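Local coordinates for oligopeptide-binding protein AppA (Bacillus subtilis, PDB 1XOC) that binds oligopeptides as the solute-binding component of an ABC permease that imports them and can replace the Opp system in sporulation and competence, at residues E273-E276 / L277-D280; K279-K282 / V283-A286; Q381-L384 / K385-G388; S434-K438 / G439-V443. All blocks are in the same frame, centred on the assembly; numbering follows the deposited sequence.

Contact 1 of 4, residues E273-E276 / L277-D280; sequences EKNE and LFKD
The ring of Phe278 is met obliquely at CD2 by Asn275 CB, 3.9 Å away, while Leu277 CB lies over the centre of one face, 4.0 Å above the ring plane. Further out, the ring of Phe362 meets it edge-to-face, and that of Trp271 approaches with its plane turned by about 40°. The second flat group, the amide of Asn275, reaches forward along the chain with its CG anti to the backbone N (chi1 -168°). Its OD1 takes the N-H of Leu277 at 2.9 Å, in the carbonyl plane and on a lone pair, and the same oxygen comes within 3.2 Å of Leu277 CG, the two side chains lying side by side and pointing the same way. This is an Asx turn. It is overlaid on a beta turn closed by the N-H of Phe278, whose N is 2.9 Å from Asn275 O and stands 40° out of that carbonyl plane. The loop so folded joins strand 265-271 to helix 281-289, in a protein of the solute-binding protein 5 family. The other end of the amide, ND2, makes a weak hydrogen bond to Asp413 OD1. Lys279 runs fully extended back across the start of the loop, its CG 3.1 Å from Glu273 O and its CE also resting on that carbonyl. From the Glu273 side, CG packs on Phe278 O at 3.5 Å. A second, weaker turn follows, Lys279 N to Glu276 O, and water 1 spans it, accepting from Asp280 N at 2.8 Å and donating to Glu276 O.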
# COMPACT_ATOMS: atom_id res chain seq x y z
N GLU A 273 16.98 6.79 -8.38
CA GLU A 273 18.32 6.55 -8.97
C GLU A 273 18.40 6.84 -10.48
O GLU A 273 19.48 6.77 -11.08
CB GLU A 273 18.79 5.14 -8.63
CG GLU A 273 18.81 4.90 -7.13
CD GLU A 273 19.39 3.59 -6.73
OE1 GLU A 273 18.99 3.09 -5.64
OE2 GLU A 273 20.22 3.05 -7.48
N LYS A 274 17.28 7.23 -11.09
CA LYS A 274 17.31 7.87 -12.41
C LYS A 274 18.02 9.21 -12.31
O LYS A 274 18.65 9.66 -13.27
CB LYS A 274 15.91 8.11 -12.96
CG LYS A 274 15.37 7.01 -13.80
CD LYS A 274 14.00 7.40 -14.36
CE LYS A 274 14.09 8.06 -15.72
NZ LYS A 274 12.80 8.78 -16.04
N ASN A 275 17.90 9.85 -11.15
CA ASN A 275 18.59 11.12 -10.89
C ASN A 275 20.04 10.87 -10.50
O ASN A 275 20.32 10.16 -9.55
CB ASN A 275 17.87 11.92 -9.79
CG ASN A 275 18.35 13.36 -9.68
OD1 ASN A 275 19.56 13.63 -9.59
ND2 ASN A 275 17.41 14.30 -9.65
N GLU A 276 20.95 11.47 -11.27
CA GLU A 276 22.39 11.40 -11.06
C GLU A 276 22.79 11.56 -9.59
O GLU A 276 23.75 10.93 -9.13
CB GLU A 276 23.10 12.52 -11.84
CG GLU A 276 22.89 12.53 -13.35
CD GLU A 276 23.23 13.91 -13.99
OE1 GLU A 276 24.42 14.33 -13.93
OE2 GLU A 276 22.31 14.56 -14.55
N LEU A 277 22.07 12.42 -8.87
CA LEU A 277 22.41 12.74 -7.49
C LEU A 277 22.36 11.52 -6.59
O LEU A 277 23.07 11.46 -5.59
CB LEU A 277 21.48 13.82 -6.93
CG LEU A 277 21.54 15.20 -7.60
CD1 LEU A 277 20.53 16.17 -6.97
CD2 LEU A 277 22.94 15.79 -7.57
N PHE A 278 21.51 10.56 -6.94
CA PHE A 278 21.20 9.46 -6.04
C PHE A 278 21.67 8.11 -6.54
O PHE A 278 21.32 7.11 -5.97
CB PHE A 278 19.69 9.42 -5.76
CG PHE A 278 19.13 10.72 -5.27
CD1 PHE A 278 19.70 11.34 -4.17
CD2 PHE A 278 18.06 11.33 -5.90
CE1 PHE A 278 19.24 12.55 -3.72
CE2 PHE A 278 17.58 12.53 -5.44
CZ PHE A 278 18.17 13.15 -4.35
N LYS A 279 22.52 8.09 -7.56
CA LYS A 279 23.01 6.82 -8.07
C LYS A 279 24.07 6.14 -7.18
O LYS A 279 24.14 4.91 -7.12
CB LYS A 279 23.55 7.02 -9.49
CG LYS A 279 22.46 7.26 -10.51
CD LYS A 279 23.06 7.47 -11.91
CE LYS A 279 21.97 7.75 -12.95
NZ LYS A 279 22.55 8.04 -14.30
N ASP A 280 24.89 6.95 -6.50
CA ASP A 280 25.99 6.45 -5.66
C ASP A 280 25.46 6.00 -4.31
O ASP A 280 24.87 6.80 -3.57
CB ASP A 280 27.05 7.55 -5.47
CG ASP A 280 28.32 7.06 -4.77
OD1 ASP A 280 28.42 5.90 -4.34
OD2 ASP A 280 29.26 7.88 -4.64
O HOH W 1 25.13 9.75 -6.39

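Contact 2 of 4, residues K279-K282 / V283-A286; sequences KDKK and VRQA
Lys279 O is approached by Arg284 NH1 at 3.2 Å in a weak, bent hydrogen bond, near the plane of the guanidinium, and also accepts a hydrogen bond from water 2. That water lies at the guanidinium edge, in its plane, and accepts from Arg284 NH2 at 3.0 Å. A bend at chi3 (-55°) folds the arginine back towards the start of its own helix, laying one face of the guanidinium against Lys281 CA, 3.6 Å above the plane and offset toward the rim. Further backbone carbonyls grip the group, Phe278 O at NH1, Asp480 O at NH2 and Gln481 O at NE, so its rotation is well fixed, with the carboxylate of Glu273 a long, weak ion-pair partner of NH1. Asp280 is the N-cap of helix 281-289. Its OD1 accepts from Lys282 N at 3.0 Å, the donor standing 65° out of the carboxylate plane, and Asp280 CB meets Val283 CG2 at 3.9 Å where the two side chains cross at about a right angle. Regular helical bonding begins at once: Arg284 N bonds Asp280 O, and Gln285 N reaches Lys281 O at 2.9 Å. The aliphatic part of Lys281 runs aslant over the Gln285 chain before its NZ forms a salt bridge with Glu479; Lys282 NZ turns instead to Met338 O. This first turn is thus wedged between helix 332-341, which Ala286 and Gln285 touch through Met338, and the C-terminal end of helix 463-480, with Val283 against Ala342 and Trp344 in the loop after helix 332-341.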
# COMPACT_ATOMS: atom_id res chain seq x y z
N LYS A 279 22.52 8.09 -7.56
CA LYS A 279 23.01 6.82 -8.07
C LYS A 279 24.07 6.14 -7.18
O LYS A 279 24.14 4.91 -7.12
CB LYS A 279 23.55 7.02 -9.49
CG LYS A 279 22.46 7.26 -10.51
CD LYS A 279 23.06 7.47 -11.91
CE LYS A 279 21.97 7.75 -12.95
NZ LYS A 279 22.55 8.04 -14.30
N ASP A 280 24.89 6.95 -6.50
CA ASP A 280 25.99 6.45 -5.66
C ASP A 280 25.46 6.00 -4.31
O ASP A 280 24.87 6.80 -3.57
CB ASP A 280 27.05 7.55 -5.47
CG ASP A 280 28.32 7.06 -4.77
OD1 ASP A 280 28.42 5.90 -4.34
OD2 ASP A 280 29.26 7.88 -4.64
N LYS A 281 25.68 4.74 -3.98
CA LYS A 281 25.32 4.19 -2.67
C LYS A 281 25.86 5.04 -1.52
O LYS A 281 25.17 5.24 -0.52
CB LYS A 281 25.87 2.77 -2.53
CG LYS A 281 25.64 2.15 -1.16
CD LYS A 281 26.17 0.72 -1.09
CE LYS A 281 27.60 0.67 -0.62
NZ LYS A 281 28.12 -0.72 -0.55
N LYS A 282 27.11 5.50 -1.64
CA LYS A 282 27.72 6.25 -0.54
C LYS A 282 27.01 7.58 -0.28
O LYS A 282 26.87 8.01 0.87
CB LYS A 282 29.22 6.47 -0.77
CG LYS A 282 29.96 6.69 0.53
CD LYS A 282 31.44 6.47 0.40
CE LYS A 282 32.12 7.77 0.15
NZ LYS A 282 31.75 8.67 1.26
N VAL A 283 26.52 8.21 -1.35
CA VAL A 283 25.72 9.43 -1.23
C VAL A 283 24.40 9.14 -0.50
O VAL A 283 24.04 9.86 0.43
CB VAL A 283 25.48 10.11 -2.61
CG1 VAL A 283 24.38 11.19 -2.56
CG2 VAL A 283 26.80 10.70 -3.12
N ARG A 284 23.69 8.09 -0.91
CA ARG A 284 22.45 7.70 -0.23
C ARG A 284 22.68 7.40 1.25
O ARG A 284 21.91 7.84 2.10
CB ARG A 284 21.77 6.52 -0.91
CG ARG A 284 21.32 6.82 -2.32
CD ARG A 284 20.38 5.78 -2.84
NE ARG A 284 20.95 4.42 -2.76
CZ ARG A 284 21.68 3.85 -3.72
NH1 ARG A 284 21.97 4.50 -4.83
NH2 ARG A 284 22.16 2.63 -3.54
N GLN A 285 23.77 6.70 1.56
CA GLN A 285 24.13 6.45 2.96
C GLN A 285 24.40 7.75 3.72
O GLN A 285 24.05 7.88 4.89
CB GLN A 285 25.36 5.55 3.04
CG GLN A 285 25.15 4.11 2.56
CD GLN A 285 26.42 3.30 2.58
OE1 GLN A 285 26.37 2.08 2.58
NE2 GLN A 285 27.58 3.98 2.58
N ALA A 286 25.04 8.70 3.04
CA ALA A 286 25.33 10.01 3.62
C ALA A 286 24.05 10.79 3.93
O ALA A 286 23.96 11.47 4.96
CB ALA A 286 26.21 10.80 2.69
O HOH W 2 23.57 1.94 -6.12

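Contact 3 of 4, residues Q381-L384 / K385-G388; sequences QEQL and KKIG
Leu384 O accepts the N-H of Ile387, N to O 3.1 Å, with the donor 63° out of the carbonyl plane, and it also pairs with Ile389 N in the Schellman motif that ends helix 371-385. The partner bond of the motif, Gly388 N to Lys385 O at 2.9 Å, closes a type I beta turn, and Gly388 takes the positive phi (81°) by which the chain reverses out of the helix. One step earlier, Lys385 N bonds Gln381 O at 3.2 Å, a helical i to i+4 bond; Lys386 N then turns to Gln383 O, only three residues back, in a weak bond. Outside these backbone bonds, Lys386 runs alongside Gln383, both pointing the same way, and brings NZ to 3.8 Å from Gln383 CG. Ile387 holds CG1 between its backbone N and carbonyl carbon (chi1 67°), which sets CG1 3.4 Å from Leu384 O and CD1 4.3 Å from Leu384 CD2. Both apolar chains rest on Ala290, just past helix 281-289, and Ile387 also packs on Leu339 of helix 332-341. Beyond the turn, Gly388 pairs through its backbone with Leu353, between the zinc ligands Ile352 and Asp354, and the chain enters strand 390-396.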
# COMPACT_ATOMS: atom_id res chain seq x y z
N GLN A 381 14.48 19.39 4.43
CA GLN A 381 15.07 20.58 3.78
C GLN A 381 16.00 21.30 4.71
O GLN A 381 17.07 21.74 4.29
CB GLN A 381 13.96 21.50 3.31
CG GLN A 381 14.36 22.82 2.78
CD GLN A 381 13.13 23.63 2.50
OE1 GLN A 381 12.40 24.01 3.42
NE2 GLN A 381 12.87 23.88 1.21
N GLU A 382 15.60 21.47 5.96
CA GLU A 382 16.42 22.22 6.91
C GLU A 382 17.68 21.45 7.30
O GLU A 382 18.76 22.04 7.35
CB GLU A 382 15.59 22.64 8.14
CG GLU A 382 14.54 23.72 7.77
CD GLU A 382 13.47 24.04 8.86
OE1 GLU A 382 13.38 23.29 9.87
OE2 GLU A 382 12.70 25.04 8.69
N GLN A 383 17.54 20.15 7.59
CA GLN A 383 18.67 19.32 8.00
C GLN A 383 19.70 19.14 6.89
O GLN A 383 20.91 19.19 7.14
CB GLN A 383 18.21 17.97 8.59
CG GLN A 383 17.49 18.13 9.94
CD GLN A 383 17.02 16.84 10.58
OE1 GLN A 383 16.32 16.83 11.61
NE2 GLN A 383 17.36 15.76 9.96
N LEU A 384 19.25 18.95 5.65
CA LEU A 384 20.19 18.81 4.54
C LEU A 384 20.85 20.12 4.15
O LEU A 384 21.98 20.12 3.63
CB LEU A 384 19.51 18.15 3.34
CG LEU A 384 19.06 16.70 3.58
CD1 LEU A 384 18.46 16.11 2.32
CD2 LEU A 384 20.20 15.82 4.07
N LYS A 385 20.18 21.25 4.41
CA LYS A 385 20.78 22.56 4.15
C LYS A 385 22.10 22.70 4.92
O LYS A 385 23.08 23.22 4.40
CB LYS A 385 19.81 23.68 4.54
CG LYS A 385 20.27 25.09 4.10
CD LYS A 385 19.16 26.14 4.29
CE LYS A 385 19.57 27.46 3.66
NZ LYS A 385 18.65 28.60 3.97
N LYS A 386 22.11 22.21 6.15
CA LYS A 386 23.28 22.26 7.03
C LYS A 386 24.53 21.58 6.47
O LYS A 386 25.64 21.90 6.89
CB LYS A 386 22.97 21.61 8.39
CG LYS A 386 21.86 22.27 9.22
CD LYS A 386 21.65 21.47 10.50
CE LYS A 386 20.35 21.78 11.22
NZ LYS A 386 19.81 20.51 11.85
N ILE A 387 24.36 20.63 5.56
CA ILE A 387 25.50 20.00 4.91
C ILE A 387 25.64 20.39 3.42
O ILE A 387 26.33 19.73 2.65
CB ILE A 387 25.52 18.47 5.10
CG1 ILE A 387 24.35 17.81 4.39
CG2 ILE A 387 25.52 18.13 6.59
CD1 ILE A 387 24.46 16.32 4.35
N GLY A 388 25.00 21.48 3.03
CA GLY A 388 25.17 22.05 1.70
C GLY A 388 24.38 21.40 0.60
O GLY A 388 24.77 21.43 -0.56

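Contact 4 of 4, residues S434-K438 / G439-V443; sequences SQIKK and GLNYV
Ile436 and Asn441 cross obliquely, with Ile436 CG1 set 3.6 Å from both CG and ND2 of the amide. Asn441 swings its CG anti to its backbone N (chi1 -170°), which brings the amide against Ile436 CG1, and ND2 there donates to Tyr445 O and His432 O, so the buried amide is held at its nitrogen by two carbonyls. Beside it, Gln435 CB faces Asn441 CB at 4.1 Å. The Gln435 chain then bends at chi2 (-52°), carrying NE2 the other way to within 4.0 Å of Gly439 CA; water 3 accepts from NE2 at 2.7 Å and from Leu440 N at 2.9 Å. Between the side chains, Gln435 O receives Asn441 N at 3.2 Å, from 58° out of the carbonyl plane, and, weakly, Gly439 N. Water 4 donates to Ile436 O and Gly439 O, bracing the bend. Asn441 is also the centre of an inverse gamma turn, closed by a weak bond from Tyr442 N to Leu440 O, after which Tyr442 OH is hydrogen-bonded to Asn406 OD1 and, weakly, to the bound peptide. The bend lies in the loop between helices 428-431 and 448-457, with Leu440 on Arg119 and Gln435 on Ser121.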
# COMPACT_ATOMS: atom_id res chain seq x y z
N SER A 434 13.95 -6.36 -11.81
CA SER A 434 12.96 -6.73 -12.83
C SER A 434 11.65 -5.94 -12.68
O SER A 434 10.85 -5.91 -13.63
CB SER A 434 12.64 -8.23 -12.78
OG SER A 434 11.88 -8.59 -11.64
N GLN A 435 11.44 -5.31 -11.52
CA GLN A 435 10.19 -4.60 -11.22
C GLN A 435 10.25 -3.11 -11.48
O GLN A 435 9.31 -2.40 -11.18
CB GLN A 435 9.77 -4.89 -9.78
CG GLN A 435 9.53 -6.38 -9.52
CD GLN A 435 8.58 -7.01 -10.53
OE1 GLN A 435 8.93 -7.99 -11.25
NE2 GLN A 435 7.39 -6.46 -10.60
N ILE A 436 11.34 -2.65 -12.07
CA ILE A 436 11.47 -1.25 -12.41
C ILE A 436 10.57 -0.88 -13.60
O ILE A 436 9.82 0.10 -13.53
CB ILE A 436 12.94 -0.91 -12.74
CG1 ILE A 436 13.84 -1.05 -11.51
CG2 ILE A 436 13.04 0.52 -13.27
CD1 ILE A 436 15.34 -0.94 -11.86
N LYS A 437 10.67 -1.63 -14.68
CA LYS A 437 10.04 -1.22 -15.93
C LYS A 437 8.52 -1.14 -15.84
O LYS A 437 7.92 -0.19 -16.36
CB LYS A 437 10.44 -2.15 -17.07
CG LYS A 437 9.93 -1.69 -18.44
CD LYS A 437 10.33 -2.68 -19.54
CE LYS A 437 9.92 -2.19 -20.93
NZ LYS A 437 10.82 -2.74 -21.99
N LYS A 438 7.91 -2.13 -15.21
CA LYS A 438 6.45 -2.19 -15.16
C LYS A 438 5.89 -2.50 -13.77
O LYS A 438 4.73 -2.84 -13.68
CB LYS A 438 5.90 -3.21 -16.16
CG LYS A 438 6.50 -3.21 -17.55
CD LYS A 438 6.05 -4.43 -18.34
CE LYS A 438 6.53 -4.37 -19.77
NZ LYS A 438 5.77 -5.32 -20.64
N GLY A 439 6.69 -2.39 -12.72
CA GLY A 439 6.24 -2.67 -11.36
C GLY A 439 6.50 -1.57 -10.37
O GLY A 439 6.52 -0.39 -10.71
N LEU A 440 6.69 -1.97 -9.11
CA LEU A 440 6.74 -1.04 -8.00
C LEU A 440 8.14 -0.59 -7.56
O LEU A 440 8.29 0.02 -6.52
CB LEU A 440 6.04 -1.68 -6.79
CG LEU A 440 4.65 -2.28 -6.99
CD1 LEU A 440 4.05 -2.72 -5.65
CD2 LEU A 440 3.72 -1.32 -7.66
N ASN A 441 9.16 -0.88 -8.38
CA ASN A 441 10.54 -0.43 -8.07
C ASN A 441 10.71 0.96 -8.69
O ASN A 441 11.50 1.16 -9.63
CB ASN A 441 11.58 -1.45 -8.55
CG ASN A 441 13.01 -1.18 -8.04
OD1 ASN A 441 13.32 -0.09 -7.57
ND2 ASN A 441 13.86 -2.20 -8.15
N TYR A 442 10.02 1.91 -8.08
CA TYR A 442 9.91 3.26 -8.60
C TYR A 442 11.21 4.00 -8.53
O TYR A 442 11.37 5.00 -9.23
CB TYR A 442 8.89 4.05 -7.79
CG TYR A 442 7.48 3.48 -7.75
CD1 TYR A 442 6.90 2.89 -8.85
CD2 TYR A 442 6.74 3.55 -6.57
CE1 TYR A 442 5.59 2.40 -8.81
CE2 TYR A 442 5.43 3.06 -6.53
CZ TYR A 442 4.86 2.49 -7.64
OH TYR A 442 3.56 2.01 -7.58
N VAL A 443 12.12 3.58 -7.64
CA VAL A 443 13.39 4.31 -7.43
C VAL A 443 14.57 3.77 -8.24
O VAL A 443 15.71 4.24 -8.09
CB VAL A 443 13.78 4.37 -5.92
CG1 VAL A 443 12.76 5.20 -5.13
CG2 VAL A 443 13.95 2.96 -5.33
O HOH W 3 6.35 -4.87 -8.69
O HOH W 4 8.75 1.20 -11.30

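How the contacts relate
Contacts 1 and 2 follow one another along the chain, sharing Lys279 and Asp280, with centres 8 Å apart: together they carry strand 265-271 into helix 281-289. Arg284 of contact 2 reaches back to contact 1. Contact 3 comes next in sequence, its centre about 16 Å from that of contact 2, where helix 371-385 hands over to strand 390-396; helix 332-341 packs against both. Contact 4, whose Tyr442 makes a weak hydrogen bond to the bound peptide, is last, about 16 Å from contact 1 and 30 Å from contact 3 between centres. The Glu273 N to Val443 O pair, 2.9 Å, ties its loop to the one leaving strand 265-271; that strand and 390-396 belong to one mixed sheet.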